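Local structure of MsStt7d protein (Micromonas, 4IX3) at residues V16-I21 with G86-G91; E61-E66 with L107-A112; K78-R83 with A157-C162; L202-G207 with Y222-G227. The protein probably transfers phosphate from ATP to proteins, as a state transition kinase homolog of which this chain is the catalytic domain. All blocks are in the same frame, centred on the assembly; numbering follows the deposited sequence. Where two conformers were deposited one is given.

The four contacts run from the outer end of the N-terminal kinase lobe to the probable activation segment. Contacts 1 and 2, with centres about 12 Å apart, share the antiparallel sheet in which strands 84-90 and 106-112 are neighbours; contact 2 adds helix 59-76. Contact 3, centred about 17 Å from contact 2, joins the loop between that helix and strand 84-90 to helix 141-161 of the C-terminal lobe. The segments of contacts 1, 2 and 3 alternate along the chain, and of these three contact 3 alone bridges the lobes. Contact 4 follows in series, about 34 Å from contact 1 between centres, yet its L202 and N203 touch C65 of contact 2 in the conformer given.

Contact 1. Residues V16-I21 with G86-G91; sequences VEPKDI and GCIELG
V16 and I88 touch just beyond a water that bridges the backbones, donating to C87 O (2.8 Å) and to V16 O (2.8 Å). I88, the residue after C87, offers both branches to the 16-21 loop. Its CG1, on the backbone N side of the residue (chi1 -39°), turns to V16 and I21, while CG2, anti to that N, turns to P18. V16 lies nearly square across I88, with V16 CG1 3.6 Å from I88 CG1; the I21 side chain arrives tip to tip, I21 CD1 standing 3.7 Å from I88 CD1. P18 and I88 slide past each other in opposite directions, P18 CG 3.8 Å from I88 CG2. This is the outer part of the N-terminal lobe of a protein kinase: a single 3-10 turn at 18-20 leads into strand 21-23 and packs on strand 84-90, whose other side bears C87, directed at L107 and L109 of the neighbouring strand 106-112. Beyond it, E89 also points away from the loop, and its carboxylate forms a salt bridge with R11. L90 returns to the loop side and brings both methyls to one proline carbon, with L90 CD1 3.8 Å and L90 CD2 3.9 Å from P18 CB.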
# COMPACT_ATOMS: atom_id res chain seq x y z
N VAL B 16 -5.58 23.56 -16.34
CA VAL B 16 -6.13 22.74 -15.27
C VAL B 16 -5.94 23.53 -13.97
O VAL B 16 -4.83 23.61 -13.44
CB VAL B 16 -5.46 21.35 -15.18
CG1 VAL B 16 -6.06 20.53 -14.04
CG2 VAL B 16 -5.66 20.64 -16.51
N GLU B 17 -7.02 24.09 -13.44
CA GLU B 17 -6.97 24.85 -12.19
C GLU B 17 -7.68 24.09 -11.07
O GLU B 17 -8.73 23.49 -11.29
CB GLU B 17 -7.62 26.24 -12.40
CG GLU B 17 -6.77 27.10 -13.33
CD GLU B 17 -7.49 28.31 -13.87
OE1 GLU B 17 -7.22 28.65 -15.05
OE2 GLU B 17 -8.28 28.94 -13.13
N PRO B 18 -7.11 24.13 -9.85
CA PRO B 18 -7.77 23.41 -8.75
C PRO B 18 -9.24 23.75 -8.54
O PRO B 18 -10.07 22.86 -8.24
CB PRO B 18 -6.90 23.71 -7.51
CG PRO B 18 -5.68 24.44 -7.97
CD PRO B 18 -5.83 24.75 -9.46
N LYS B 19 -9.59 25.03 -8.74
CA LYS B 19 -10.98 25.46 -8.57
C LYS B 19 -11.97 24.73 -9.50
O LYS B 19 -13.15 24.60 -9.20
CB LYS B 19 -11.12 26.98 -8.71
CG LYS B 19 -10.87 27.49 -10.13
CD LYS B 19 -10.81 29.02 -10.22
CE LYS B 19 -11.73 29.58 -11.29
NZ LYS B 19 -11.54 28.98 -12.65
N ASP B 20 -11.44 24.11 -10.56
CA ASP B 20 -12.30 23.45 -11.54
C ASP B 20 -12.44 21.94 -11.28
O ASP B 20 -13.03 21.19 -12.07
CB ASP B 20 -11.82 23.75 -12.95
CG ASP B 20 -12.14 25.17 -13.39
OD1 ASP B 20 -13.18 25.78 -12.96
OD2 ASP B 20 -11.30 25.69 -14.14
N ILE B 21 -11.87 21.47 -10.17
CA ILE B 21 -11.86 20.03 -9.87
C ILE B 21 -12.68 19.87 -8.60
O ILE B 21 -12.37 20.45 -7.55
CB ILE B 21 -10.43 19.46 -9.72
CG1 ILE B 21 -9.71 19.57 -11.09
CG2 ILE B 21 -10.47 18.00 -9.27
CD1 ILE B 21 -8.20 19.47 -11.02
N GLY B 86 -2.57 15.49 -16.86
CA GLY B 86 -1.56 16.34 -16.21
C GLY B 86 -1.58 16.27 -14.70
O GLY B 86 -2.04 15.29 -14.12
N CYS B 87 -1.00 17.28 -14.09
CA CYS B 87 -0.88 17.33 -12.65
C CYS B 87 -1.54 18.56 -12.07
O CYS B 87 -1.81 19.50 -12.81
CB CYS B 87 0.59 17.25 -12.23
SG CYS B 87 1.51 18.77 -12.54
N ILE B 88 -1.75 18.56 -10.76
CA ILE B 88 -2.18 19.76 -10.02
C ILE B 88 -1.53 19.69 -8.66
O ILE B 88 -1.80 18.75 -7.92
CB ILE B 88 -3.74 19.82 -9.83
CG1 ILE B 88 -4.47 19.33 -11.07
CG2 ILE B 88 -4.13 21.27 -9.42
CD1 ILE B 88 -4.87 17.86 -11.04
N GLU B 89 -0.70 20.65 -8.29
CA GLU B 89 -0.10 20.68 -6.96
C GLU B 89 -0.71 21.78 -6.12
O GLU B 89 -0.74 22.88 -6.54
CB GLU B 89 1.40 20.81 -7.08
CG GLU B 89 2.11 20.55 -5.75
CD GLU B 89 3.61 20.50 -5.89
OE1 GLU B 89 4.18 21.14 -6.78
OE2 GLU B 89 4.23 19.80 -5.11
N LEU B 90 -1.23 21.45 -4.94
CA LEU B 90 -1.87 22.44 -4.08
C LEU B 90 -1.04 22.69 -2.83
O LEU B 90 -0.52 21.75 -2.23
CB LEU B 90 -3.28 21.98 -3.70
CG LEU B 90 -4.41 22.39 -4.65
CD1 LEU B 90 -4.99 21.18 -5.35
CD2 LEU B 90 -5.49 23.15 -3.90
N GLY B 91 -0.93 23.95 -2.44
CA GLY B 91 -0.14 24.30 -1.24
C GLY B 91 -0.98 24.13 0.00
O GLY B 91 -2.08 23.56 0.00
O HOH W 1 -2.58 22.15 -12.73

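Contact 2. Residues E61-E66 with L107-A112; sequences ELLECE and LWLMWA
L63 reaches the strand because its CG is anti to the backbone N (chi1 -171°), which swings both methyls off the helix toward L107 and L109; E66 uses the same setting and then stays extended, carrying its carboxylate along to W111. The two methyls of L63 are divided between two strand residues. L63 CD1 slides alongside L109, 3.7 Å from L109 CD1, whereas L63 CD2 lies 3.5 Å from the carbonyl oxygen L107 O and 4.1 Å from L107 CD2. That same L107 methyl also receives the aliphatic stem of E64, L107 CD2 and E64 CG being 4.1 Å apart; the E64 carboxylate itself has a salt bridge with R11. E66 contributes both stem and carboxylate: its CG rests 4.1 Å from L109 CD1, and its OE2 comes to 3.6 Å from W111 CZ2, approaching the indole slantwise with carboxylate and ring planes 37° apart. The other oxygen, E66 OE1, is taken by the salt bridge to K50, and W111 NE1 is bonded to N70 OD1 one turn further along helix 59-76, so ring and carboxylate each have a second, polar partner. Segments 61-66 and 107-112 run in roughly the same sense, 32° apart, with 9.6 Å between their axes. The arrangement is that of helix C lying against the N-lobe sheet of a protein kinase, with the helix glutamate paired to the ATP-site lysine and W111 just before A112, an ADP-binding residue of the hinge.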
# COMPACT_ATOMS: atom_id res chain seq x y z
N GLU B 61 8.12 10.35 -4.19
CA GLU B 61 9.06 10.07 -5.28
C GLU B 61 8.43 9.06 -6.24
O GLU B 61 8.58 9.15 -7.47
CB GLU B 61 10.40 9.62 -4.74
CG GLU B 61 11.17 10.74 -4.02
CD GLU B 61 10.65 11.18 -2.63
OE1 GLU B 61 9.92 10.45 -1.91
OE2 GLU B 61 11.03 12.29 -2.19
N LEU B 62 7.70 8.09 -5.71
CA LEU B 62 7.02 7.10 -6.58
C LEU B 62 5.92 7.78 -7.42
O LEU B 62 5.76 7.46 -8.60
CB LEU B 62 6.44 5.96 -5.72
CG LEU B 62 7.51 5.06 -5.10
CD1 LEU B 62 6.81 4.18 -4.08
CD2 LEU B 62 8.19 4.21 -6.16
N LEU B 63 5.16 8.71 -6.83
CA LEU B 63 4.15 9.40 -7.61
C LEU B 63 4.81 10.28 -8.67
O LEU B 63 4.28 10.41 -9.79
CB LEU B 63 3.25 10.24 -6.70
CG LEU B 63 2.01 10.85 -7.36
CD1 LEU B 63 0.99 9.75 -7.70
CD2 LEU B 63 1.35 11.86 -6.41
N GLU B 64 5.95 10.90 -8.36
CA GLU B 64 6.67 11.67 -9.36
C GLU B 64 7.14 10.80 -10.52
O GLU B 64 7.09 11.23 -11.67
CB GLU B 64 7.85 12.39 -8.73
CG GLU B 64 7.41 13.63 -7.96
CD GLU B 64 8.52 14.26 -7.15
OE1 GLU B 64 9.54 13.61 -6.88
OE2 GLU B 64 8.25 15.36 -6.62
N CYS B 65 7.61 9.60 -10.22
CA CYS B 65 7.98 8.69 -11.29
C CYS B 65 6.76 8.31 -12.12
O CYS B 65 6.83 8.27 -13.38
CB CYS B 65 8.65 7.46 -10.71
SG CYS B 65 9.54 6.54 -11.97
N GLU B 66 5.66 7.95 -11.48
CA GLU B 66 4.43 7.65 -12.20
C GLU B 66 4.04 8.82 -13.10
O GLU B 66 3.61 8.65 -14.26
CB GLU B 66 3.31 7.34 -11.22
CG GLU B 66 2.00 7.06 -11.93
CD GLU B 66 0.93 6.50 -11.01
OE1 GLU B 66 1.23 6.38 -9.79
OE2 GLU B 66 -0.20 6.25 -11.48
N LEU B 107 0.79 17.00 -4.33
CA LEU B 107 0.77 16.73 -5.77
C LEU B 107 -0.38 15.77 -6.10
O LEU B 107 -0.53 14.71 -5.46
CB LEU B 107 2.11 16.13 -6.19
CG LEU B 107 2.21 15.79 -7.69
CD1 LEU B 107 2.18 17.07 -8.52
CD2 LEU B 107 3.54 15.03 -7.92
N TRP B 108 -1.12 16.09 -7.14
CA TRP B 108 -2.16 15.25 -7.72
C TRP B 108 -1.88 14.95 -9.17
O TRP B 108 -1.38 15.83 -9.91
CB TRP B 108 -3.53 15.92 -7.66
CG TRP B 108 -4.02 16.08 -6.26
CD1 TRP B 108 -3.73 17.07 -5.32
CD2 TRP B 108 -4.93 15.16 -5.62
NE1 TRP B 108 -4.44 16.83 -4.16
CE2 TRP B 108 -5.20 15.68 -4.29
CE3 TRP B 108 -5.60 14.02 -6.05
CZ2 TRP B 108 -6.01 15.01 -3.41
CZ3 TRP B 108 -6.44 13.36 -5.17
CH2 TRP B 108 -6.64 13.83 -3.86
N LEU B 109 -2.23 13.74 -9.64
CA LEU B 109 -2.29 13.42 -11.09
C LEU B 109 -3.74 13.26 -11.47
O LEU B 109 -4.59 12.82 -10.68
CB LEU B 109 -1.53 12.12 -11.33
CG LEU B 109 -0.10 12.11 -10.83
CD1 LEU B 109 0.59 10.81 -11.25
CD2 LEU B 109 0.69 13.33 -11.34
N MET B 110 -4.05 13.51 -12.76
CA MET B 110 -5.41 13.41 -13.25
C MET B 110 -5.44 12.70 -14.61
O MET B 110 -4.57 12.94 -15.46
CB MET B 110 -6.03 14.82 -13.38
CG MET B 110 -7.53 14.81 -13.68
SD MET B 110 -8.30 16.43 -13.50
CE MET B 110 -7.77 17.22 -15.02
N TRP B 111 -6.43 11.82 -14.73
CA TRP B 111 -6.71 11.13 -16.00
C TRP B 111 -8.17 11.26 -16.36
O TRP B 111 -9.03 11.42 -15.48
CB TRP B 111 -6.39 9.63 -15.89
CG TRP B 111 -4.97 9.33 -15.57
CD1 TRP B 111 -3.95 8.96 -16.40
CD2 TRP B 111 -4.41 9.28 -14.22
NE1 TRP B 111 -2.81 8.68 -15.68
CE2 TRP B 111 -3.03 8.90 -14.36
CE3 TRP B 111 -4.93 9.52 -12.94
CZ2 TRP B 111 -2.23 8.69 -13.24
CZ3 TRP B 111 -4.13 9.27 -11.84
CH2 TRP B 111 -2.81 8.87 -12.00
N ALA B 112 -8.49 11.02 -17.65
CA ALA B 112 -9.88 10.80 -17.98
C ALA B 112 -10.37 9.51 -17.31
O ALA B 112 -9.60 8.53 -17.21
CB ALA B 112 -10.03 10.58 -19.48

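Contact 3. Residues K78-R83 with A157-C162; sequences KGTCAR and ARLHEC
R158 closes on the backbone carbonyl of K78 with both terminal nitrogens of its guanidinium. R158 NH2 gives the better bond, 2.8 Å to K78 O at 145°; R158 NH1 adds a weak one to the same oxygen, 3.0 Å at 135°. The oxygen sits at the edge of the guanidinium, close to its plane, so the forked grip should limit rotation of the group. A bend at chi3 (66°) in the arginine chain folds the guanidinium back over T80, whose CG2 lies over one face, 3.5 Å from R158 NH1. The ammonium group of K78 has its own acceptor, NZ being bonded to H74 O. The 78-83 loop follows helix 59-76 and leads into strand 84-90: it is the αC-β4 loop of the kinase fold, here resting on the C-terminal end of helix 141-161, the helix E of the C-lobe, so that the two lobes meet. On the buried side T80 presents OG1 past L159, its oxygen 3.7 Å from L159 CD2; the polar need of this hydroxyl is met by A77 O, while the backbone of T80 is bonded to that of L186. C81 adds a looser apolar touch, its SG 4.2 Å from L159 CD1, and V73 of helix 59-76 and L186 pack against C81 and L159 as well. At the helix end, C162 N makes two weak bonds, to R158 O and L159 O.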
# COMPACT_ATOMS: atom_id res chain seq x y z
N LYS B 78 -0.01 6.98 -27.28
CA LYS B 78 -1.40 7.44 -27.05
C LYS B 78 -2.39 6.30 -27.31
O LYS B 78 -2.22 5.57 -28.29
CB LYS B 78 -1.75 8.60 -27.98
CG LYS B 78 -1.12 9.91 -27.54
CD LYS B 78 -1.79 11.06 -28.28
CE LYS B 78 -1.39 12.41 -27.68
NZ LYS B 78 0.07 12.59 -27.86
N GLY B 79 -3.39 6.19 -26.45
CA GLY B 79 -4.45 5.19 -26.56
C GLY B 79 -4.12 3.86 -25.93
O GLY B 79 -5.05 3.05 -25.79
N THR B 80 -2.86 3.64 -25.50
CA THR B 80 -2.56 2.39 -24.79
C THR B 80 -3.14 2.40 -23.38
O THR B 80 -3.55 1.33 -22.89
CB THR B 80 -1.06 2.09 -24.73
OG1 THR B 80 -0.37 3.14 -24.06
CG2 THR B 80 -0.49 1.86 -26.14
N CYS B 81 -3.10 3.57 -22.74
CA CYS B 81 -3.48 3.70 -21.33
C CYS B 81 -4.53 4.78 -21.14
O CYS B 81 -4.75 5.59 -22.08
CB CYS B 81 -2.22 4.07 -20.55
SG CYS B 81 -0.88 2.88 -20.59
N ALA B 82 -5.17 4.86 -19.98
CA ALA B 82 -6.08 5.96 -19.70
C ALA B 82 -5.42 7.32 -20.02
O ALA B 82 -4.23 7.57 -19.70
CB ALA B 82 -6.49 5.97 -18.25
N ARG B 83 -6.21 8.19 -20.67
CA ARG B 83 -5.65 9.47 -21.13
C ARG B 83 -5.20 10.34 -19.95
O ARG B 83 -5.97 10.58 -19.02
CB ARG B 83 -6.73 10.20 -21.93
CG ARG B 83 -6.32 11.61 -22.38
CD ARG B 83 -7.29 12.20 -23.43
NE ARG B 83 -8.70 12.15 -23.02
CZ ARG B 83 -9.36 13.14 -22.42
NH1 ARG B 83 -8.74 14.29 -22.16
NH2 ARG B 83 -10.66 12.98 -22.16
N ALA B 157 3.08 -4.01 -26.78
CA ALA B 157 4.13 -3.89 -27.77
C ALA B 157 4.48 -2.41 -27.99
O ALA B 157 5.67 -2.07 -28.09
CB ALA B 157 3.72 -4.54 -29.07
N ARG B 158 3.47 -1.54 -28.07
CA ARG B 158 3.78 -0.11 -28.24
C ARG B 158 4.45 0.49 -27.00
O ARG B 158 5.40 1.30 -27.12
CB ARG B 158 2.47 0.63 -28.52
CG ARG B 158 1.93 0.36 -29.92
CD ARG B 158 0.54 0.99 -30.14
NE ARG B 158 0.68 2.44 -30.09
CZ ARG B 158 -0.29 3.29 -29.73
NH1 ARG B 158 -1.47 2.83 -29.32
NH2 ARG B 158 -0.06 4.59 -29.78
N LEU B 159 4.06 0.08 -25.78
CA LEU B 159 4.78 0.52 -24.58
C LEU B 159 6.23 0.06 -24.59
O LEU B 159 7.18 0.85 -24.39
CB LEU B 159 4.05 0.04 -23.32
CG LEU B 159 2.73 0.78 -23.09
CD1 LEU B 159 1.86 0.08 -22.05
CD2 LEU B 159 2.90 2.23 -22.67
N HIS B 160 6.41 -1.22 -24.91
CA HIS B 160 7.77 -1.74 -24.92
C HIS B 160 8.67 -1.05 -25.94
O HIS B 160 9.86 -0.81 -25.69
CB HIS B 160 7.81 -3.26 -25.14
CG HIS B 160 7.06 -4.01 -24.09
ND1 HIS B 160 6.59 -5.27 -24.26
CD2 HIS B 160 6.68 -3.62 -22.82
CE1 HIS B 160 5.93 -5.67 -23.16
NE2 HIS B 160 5.97 -4.67 -22.27
N GLU B 161 8.10 -0.72 -27.10
CA GLU B 161 8.81 -0.03 -28.18
C GLU B 161 9.36 1.33 -27.72
O GLU B 161 10.38 1.79 -28.21
CB GLU B 161 7.86 0.11 -29.40
CG GLU B 161 8.43 0.61 -30.72
CD GLU B 161 7.33 0.80 -31.77
OE1 GLU B 161 6.22 0.22 -31.66
OE2 GLU B 161 7.56 1.58 -32.72
N CYS B 162 8.67 1.97 -26.79
CA CYS B 162 9.17 3.23 -26.28
C CYS B 162 9.80 3.09 -24.91
O CYS B 162 10.03 4.09 -24.21
CB CYS B 162 8.11 4.33 -26.32
SG CYS B 162 6.80 4.17 -25.10

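Contact 4. Residues L202-G207 with Y222-G227; sequences LNYYPG and YLLPPG
G207 N donates to L224 O over 2.8 Å at 157°, and this bond ties the two irregular segments where they draw together. Beside it a water bridges the backbones: it can donate to Y205 O and G207 O, each 2.7 Å away, in competition with other acceptors nearby, and it takes the N-H of L223 at 2.8 Å from L223 N. Y204 and L224 carry the side-chain part. With its CG anti to the backbone N (chi1 -172°), the Y204 ring swings across L224, the two side chains nearly perpendicular. L224 CD1 makes a CH-pi contact over one ring face, 3.9 Å from the centroid and 18° off the normal, while L224 CD2 reaches Y204 OH at 3.3 Å; L223 CB comes in at the ring edge. Both segments lie between strand 193-194 and helix 236-243, consistent with the kinase activation segment, which follows the magnesium ligand D188. L224 is backed by L239 and H243 of that helix, and R323 holds the carbonyls of Y222 and L223. Nearer the glycine, packing is tight: G207 O lies 3.2 Å from Y222 CB, and P226 CD rests 3.6 Å from G207 CA. The Y222 ring itself leads away from the 202-207 segment and takes P225 CA over one face, toward its rim.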
# COMPACT_ATOMS: atom_id res chain seq x y z
N LEU B 202 13.86 5.18 -15.46
CA LEU B 202 12.98 5.57 -14.34
C LEU B 202 12.46 4.30 -13.68
O LEU B 202 12.05 3.38 -14.39
CB LEU B 202 11.80 6.43 -14.80
CG LEU B 202 12.14 7.71 -15.57
CD1 LEU B 202 10.85 8.25 -16.16
CD2 LEU B 202 12.84 8.76 -14.72
N ASN B 203 12.56 4.20 -12.36
CA ASN B 203 11.99 3.09 -11.61
C ASN B 203 12.49 1.70 -12.06
O ASN B 203 11.73 0.71 -12.10
CB ASN B 203 10.46 3.22 -11.62
CG ASN B 203 9.78 2.46 -10.49
OD1 ASN B 203 10.31 2.38 -9.39
ND2 ASN B 203 8.59 1.92 -10.75
N TYR B 204 13.76 1.65 -12.43
CA TYR B 204 14.37 0.50 -13.09
C TYR B 204 15.67 0.17 -12.38
O TYR B 204 16.58 0.98 -12.36
CB TYR B 204 14.65 0.92 -14.53
CG TYR B 204 15.10 -0.18 -15.47
CD1 TYR B 204 14.46 -1.42 -15.48
CD2 TYR B 204 16.15 0.03 -16.34
CE1 TYR B 204 14.82 -2.40 -16.39
CE2 TYR B 204 16.55 -0.95 -17.26
CZ TYR B 204 15.85 -2.15 -17.31
OH TYR B 204 16.18 -3.13 -18.25
N TYR B 205 15.73 -0.99 -11.73
CA TYR B 205 16.81 -1.31 -10.79
C TYR B 205 16.94 -2.83 -10.72
O TYR B 205 15.96 -3.51 -11.05
CB TYR B 205 16.50 -0.70 -9.40
CG TYR B 205 15.07 -0.93 -8.94
CD1 TYR B 205 14.69 -2.14 -8.36
CD2 TYR B 205 14.07 0.03 -9.15
CE1 TYR B 205 13.39 -2.36 -7.95
CE2 TYR B 205 12.76 -0.19 -8.77
CZ TYR B 205 12.42 -1.39 -8.17
OH TYR B 205 11.12 -1.67 -7.78
N PRO B 206 18.13 -3.36 -10.34
CA PRO B 206 18.23 -4.82 -10.24
C PRO B 206 17.49 -5.27 -8.99
O PRO B 206 17.45 -4.54 -7.98
CB PRO B 206 19.73 -5.10 -10.08
CG PRO B 206 20.43 -3.81 -10.36
CD PRO B 206 19.43 -2.70 -10.13
N GLY B 207 16.95 -6.48 -9.05
CA GLY B 207 16.31 -7.08 -7.88
C GLY B 207 14.81 -6.97 -7.86
O GLY B 207 14.19 -6.32 -8.72
N TYR B 222 11.12 -9.54 -10.34
CA TYR B 222 11.99 -8.44 -10.74
C TYR B 222 11.84 -8.10 -12.23
O TYR B 222 11.34 -8.92 -13.02
CB TYR B 222 13.46 -8.84 -10.51
CG TYR B 222 13.87 -10.15 -11.22
CD1 TYR B 222 14.19 -10.16 -12.60
CD2 TYR B 222 13.90 -11.36 -10.53
CE1 TYR B 222 14.52 -11.34 -13.25
CE2 TYR B 222 14.25 -12.54 -11.18
CZ TYR B 222 14.54 -12.53 -12.52
OH TYR B 222 14.89 -13.74 -13.09
N LEU B 223 12.36 -6.95 -12.65
CA LEU B 223 12.61 -6.63 -14.06
C LEU B 223 14.03 -6.97 -14.45
O LEU B 223 14.26 -7.63 -15.47
CB LEU B 223 12.28 -5.17 -14.40
CG LEU B 223 10.81 -4.78 -14.25
CD1 LEU B 223 10.60 -3.36 -14.72
CD2 LEU B 223 9.90 -5.72 -15.04
N LEU B 224 15.00 -6.63 -13.60
CA LEU B 224 16.39 -7.01 -13.84
C LEU B 224 16.75 -7.93 -12.68
O LEU B 224 16.35 -7.64 -11.55
CB LEU B 224 17.32 -5.80 -13.74
CG LEU B 224 17.18 -4.80 -14.87
CD1 LEU B 224 17.99 -3.53 -14.62
CD2 LEU B 224 17.50 -5.43 -16.22
N PRO B 225 17.39 -9.09 -12.96
CA PRO B 225 17.79 -9.99 -11.89
C PRO B 225 18.90 -9.36 -11.04
O PRO B 225 19.73 -8.58 -11.54
CB PRO B 225 18.30 -11.20 -12.67
CG PRO B 225 18.95 -10.60 -13.87
CD PRO B 225 18.04 -9.45 -14.24
N PRO B 226 18.88 -9.64 -9.73
CA PRO B 226 19.96 -9.30 -8.80
C PRO B 226 21.38 -9.32 -9.34
O PRO B 226 22.15 -8.39 -9.08
CB PRO B 226 19.77 -10.32 -7.69
CG PRO B 226 18.28 -10.35 -7.58
CD PRO B 226 17.72 -10.16 -8.98
N GLY B 227 21.71 -10.38 -10.09
CA GLY B 227 23.01 -10.51 -10.75
C GLY B 227 23.41 -9.36 -11.67
O GLY B 227 24.59 -9.24 -12.02
O HOH W 2 13.79 -5.08 -11.10